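Side-chain contact in small ribosomal subunit biogenesis GTPase RsgA (Thermotoga maritima, PDB 1U0L), which probably assists late maturation of the 30S ribosomal subunit as a zinc-binding, circularly permuted GTPase whose slow GTP hydrolysis the subunit stimulates: residues Leu110-Glu115 against Tyr247-Gly252. Numbering follows the deposited sequence.
Sequences LAEKNE and YFKEFG
Tyr247 lays one face of its ring against the last turn of helix 101-113, over the backbone and the first side-chain carbons of Lys113. Lys113 CA stands 3.6 Å above the ring plane, offset toward the rim. Lys113 CB makes a CH-pi contact over the same face, 4.0 Å from the centroid of the Tyr247 ring. The lysine runs on past the phenol end because chi1 (177°) turns CG away from the backbone N, and its CG lies 3.6 Å from Tyr247 OH. Lysine suits this place because its methylenes pack on the ring face while Lys113 NZ forms a salt bridge with Glu243 OE1; tyrosine combines that flat face with a hydroxyl hydrogen-bonded to the same oxygen. Were Tyr247 replaced by alanine, the helix would probably lose the flat surface lying on Lys113 CB, and Glu243 the phenol hydroxyl that shares its OE1 with Lys113. Glu112 brings its CB obliquely to the ring, 4.1 Å from Tyr247 CD2, then bends at chi2 (75°) toward Lys249, with which its carboxylate can pair. The two chains cross at about a right angle, and Lys249 NZ meets Glu112 OE1 at 2.8 Å, nearly along the C-O axis, in a surface salt bridge; a long, flexible lysine can reach the helix from the loop. Beyond these residues a Schellman motif with Glu115 as C-prime ends the helix. The contact thus joins the helix leading into strand 117-122 of the GTPase sheet to the loop after helix 241-244, whose Phe248 packs on helix 282-296 and whose Phe251 meets the zinc ligand His263 edge-to-face.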
ATOM      1  N   LEU A 110       3.016  -2.138  -7.791  1.00 28.46           N
ATOM      2  CA  LEU A 110       2.383  -3.046  -6.834  1.00 29.48           C
ATOM      3  C   LEU A 110       1.089  -2.478  -6.236  1.00 29.80           C
ATOM      4  O   LEU A 110       0.085  -3.183  -6.107  1.00 25.65           O
ATOM      5  CB  LEU A 110       3.357  -3.378  -5.702  1.00 20.84           C
ATOM      6  CG  LEU A 110       4.441  -4.381  -6.070  1.00 19.97           C
ATOM      7  CD1 LEU A 110       5.448  -4.453  -4.945  1.00 21.07           C
ATOM      8  CD2 LEU A 110       3.838  -5.740  -6.353  1.00 14.33           C
ATOM      9  N   ALA A 111       1.119  -1.204  -5.862  1.00 42.17           N
ATOM     10  CA  ALA A 111      -0.050  -0.558  -5.279  1.00 45.47           C
ATOM     11  C   ALA A 111      -1.186  -0.507  -6.299  1.00 45.99           C
ATOM     12  O   ALA A 111      -2.363  -0.705  -5.960  1.00 46.71           O
ATOM     13  CB  ALA A 111       0.310   0.851  -4.823  1.00 31.14           C
ATOM     14  N   GLU A 112      -0.826  -0.244  -7.550  1.00 32.69           N
ATOM     15  CA  GLU A 112      -1.818  -0.168  -8.603  1.00 33.61           C
ATOM     16  C   GLU A 112      -2.373  -1.573  -8.869  1.00 33.31           C
ATOM     17  O   GLU A 112      -3.586  -1.774  -8.973  1.00 31.41           O
ATOM     18  CB  GLU A 112      -1.195   0.417  -9.873  1.00 34.75           C
ATOM     19  CG  GLU A 112      -2.031   1.503 -10.535  1.00 37.40           C
ATOM     20  CD  GLU A 112      -1.975   2.830  -9.794  1.00 42.24           C
ATOM     21  OE1 GLU A 112      -2.595   3.809 -10.265  1.00 44.65           O
ATOM     22  OE2 GLU A 112      -1.307   2.910  -8.738  1.00 46.21           O
ATOM     23  N   LYS A 113      -1.485  -2.551  -8.964  1.00 30.69           N
ATOM     24  CA  LYS A 113      -1.930  -3.902  -9.216  1.00 30.34           C
ATOM     25  C   LYS A 113      -2.975  -4.357  -8.203  1.00 31.68           C
ATOM     26  O   LYS A 113      -3.939  -5.038  -8.565  1.00 34.91           O
ATOM     27  CB  LYS A 113      -0.762  -4.875  -9.202  1.00 29.09           C
ATOM     28  CG  LYS A 113      -1.231  -6.278  -9.392  1.00 31.81           C
ATOM     29  CD  LYS A 113      -0.129  -7.296  -9.311  1.00 36.50           C
ATOM     30  CE  LYS A 113      -0.716  -8.683  -9.581  1.00 41.72           C
ATOM     31  NZ  LYS A 113      -1.583  -8.695 -10.827  1.00 39.46           N
ATOM     32  N   ASN A 114      -2.795  -3.998  -6.938  1.00 33.16           N
ATOM     33  CA  ASN A 114      -3.753  -4.399  -5.905  1.00 33.29           C
ATOM     34  C   ASN A 114      -4.889  -3.405  -5.756  1.00 34.36           C
ATOM     35  O   ASN A 114      -5.673  -3.479  -4.803  1.00 32.24           O
ATOM     36  CB  ASN A 114      -3.043  -4.593  -4.573  1.00 26.40           C
ATOM     37  CG  ASN A 114      -2.244  -5.864  -4.547  1.00 27.41           C
ATOM     38  OD1 ASN A 114      -2.755  -6.928  -4.191  1.00 28.56           O
ATOM     39  ND2 ASN A 114      -0.987  -5.776  -4.958  1.00 29.50           N
ATOM     40  N   GLU A 115      -4.963  -2.492  -6.725  1.00 43.11           N
ATOM     41  CA  GLU A 115      -5.984  -1.453  -6.780  1.00 44.62           C
ATOM     42  C   GLU A 115      -6.088  -0.716  -5.458  1.00 42.05           C
ATOM     43  O   GLU A 115      -7.036  -0.904  -4.703  1.00 44.98           O
ATOM     44  CB  GLU A 115      -7.334  -2.064  -7.169  1.00 59.15           C
ATOM     45  CG  GLU A 115      -7.287  -2.873  -8.465  1.00 66.09           C
ATOM     46  CD  GLU A 115      -8.660  -3.303  -8.945  1.00 71.81           C
ATOM     47  OE1 GLU A 115      -9.380  -3.983  -8.177  1.00 73.68           O
ATOM     48  OE2 GLU A 115      -9.018  -2.962 -10.094  1.00 73.51           O
ATOM     49  N   TYR A 247      -0.094  -0.604 -15.270  1.00 39.47           N
ATOM     50  CA  TYR A 247       0.234  -0.167 -13.933  1.00 37.55           C
ATOM     51  C   TYR A 247       1.102   1.086 -13.913  1.00 37.88           C
ATOM     52  O   TYR A 247       1.826   1.365 -12.949  1.00 38.35           O
ATOM     53  CB  TYR A 247       0.870  -1.338 -13.207  1.00 32.62           C
ATOM     54  CG  TYR A 247      -0.083  -2.515 -13.121  1.00 32.25           C
ATOM     55  CD1 TYR A 247       0.383  -3.827 -13.190  1.00 33.03           C
ATOM     56  CD2 TYR A 247      -1.455  -2.316 -12.927  1.00 30.47           C
ATOM     57  CE1 TYR A 247      -0.488  -4.915 -13.065  1.00 30.22           C
ATOM     58  CE2 TYR A 247      -2.331  -3.395 -12.795  1.00 28.96           C
ATOM     59  CZ  TYR A 247      -1.835  -4.685 -12.861  1.00 28.76           C
ATOM     60  OH  TYR A 247      -2.671  -5.753 -12.665  1.00 27.88           O
ATOM     61  N   PHE A 248       1.002   1.841 -15.002  1.00 37.05           N
ATOM     62  CA  PHE A 248       1.700   3.105 -15.176  1.00 35.37           C
ATOM     63  C   PHE A 248       0.640   4.087 -15.680  1.00 37.34           C
ATOM     64  O   PHE A 248       0.512   4.278 -16.889  1.00 36.52           O
ATOM     65  CB  PHE A 248       2.799   2.979 -16.229  1.00 23.27           C
ATOM     66  CG  PHE A 248       4.109   2.470 -15.698  1.00 19.20           C
ATOM     67  CD1 PHE A 248       4.298   1.118 -15.447  1.00 16.45           C
ATOM     68  CD2 PHE A 248       5.155   3.359 -15.440  1.00 18.86           C
ATOM     69  CE1 PHE A 248       5.504   0.647 -14.946  1.00 17.86           C
ATOM     70  CE2 PHE A 248       6.366   2.912 -14.939  1.00 19.82           C
ATOM     71  CZ  PHE A 248       6.546   1.544 -14.687  1.00 20.25           C
ATOM     72  N   LYS A 249      -0.132   4.674 -14.759  1.00 34.56           N
ATOM     73  CA  LYS A 249      -1.183   5.634 -15.108  1.00 34.36           C
ATOM     74  C   LYS A 249      -0.963   6.256 -16.478  1.00 37.98           C
ATOM     75  O   LYS A 249      -1.751   6.042 -17.394  1.00 38.97           O
ATOM     76  CB  LYS A 249      -1.243   6.789 -14.110  1.00 33.48           C
ATOM     77  CG  LYS A 249      -1.778   6.497 -12.717  1.00 31.62           C
ATOM     78  CD  LYS A 249      -2.207   7.822 -12.060  1.00 26.85           C
ATOM     79  CE  LYS A 249      -2.596   7.632 -10.629  1.00 26.60           C
ATOM     80  NZ  LYS A 249      -3.507   6.451 -10.476  1.00 30.77           N
ATOM     81  N   GLU A 250       0.111   7.039 -16.596  1.00 39.98           N
ATOM     82  CA  GLU A 250       0.460   7.729 -17.839  1.00 43.80           C
ATOM     83  C   GLU A 250       0.129   6.940 -19.095  1.00 45.38           C
ATOM     84  O   GLU A 250      -0.359   7.506 -20.065  1.00 46.34           O
ATOM     85  CB  GLU A 250       1.953   8.072 -17.882  1.00 52.74           C
ATOM     86  CG  GLU A 250       2.484   8.744 -16.654  1.00 55.41           C
ATOM     87  CD  GLU A 250       3.313   7.803 -15.819  1.00 57.89           C
ATOM     88  OE1 GLU A 250       2.796   6.719 -15.460  1.00 58.07           O
ATOM     89  OE2 GLU A 250       4.478   8.150 -15.528  1.00 58.18           O
ATOM     90  N   PHE A 251       0.425   5.646 -19.085  1.00 55.17           N
ATOM     91  CA  PHE A 251       0.152   4.793 -20.236  1.00 60.11           C
ATOM     92  C   PHE A 251      -1.339   4.463 -20.219  1.00 63.81           C
ATOM     93  O   PHE A 251      -1.779   3.578 -19.473  1.00 64.35           O
ATOM     94  CB  PHE A 251       0.951   3.484 -20.149  1.00 56.54           C
ATOM     95  CG  PHE A 251       2.442   3.666 -19.965  1.00 55.54           C
ATOM     96  CD1 PHE A 251       2.989   4.905 -19.660  1.00 54.27           C
ATOM     97  CD2 PHE A 251       3.293   2.568 -20.050  1.00 55.50           C
ATOM     98  CE1 PHE A 251       4.344   5.044 -19.444  1.00 54.57           C
ATOM     99  CE2 PHE A 251       4.653   2.704 -19.832  1.00 54.71           C
ATOM    100  CZ  PHE A 251       5.178   3.941 -19.528  1.00 54.47           C
ATOM    101  N   GLY A 252      -2.117   5.176 -21.032  1.00 63.10           N
ATOM    102  CA  GLY A 252      -3.549   4.936 -21.074  1.00 65.50           C
ATOM    103  C   GLY A 252      -4.227   5.798 -22.118  1.00 68.30           C
ATOM    104  O   GLY A 252      -4.749   5.292 -23.115  1.00 68.76           O
TER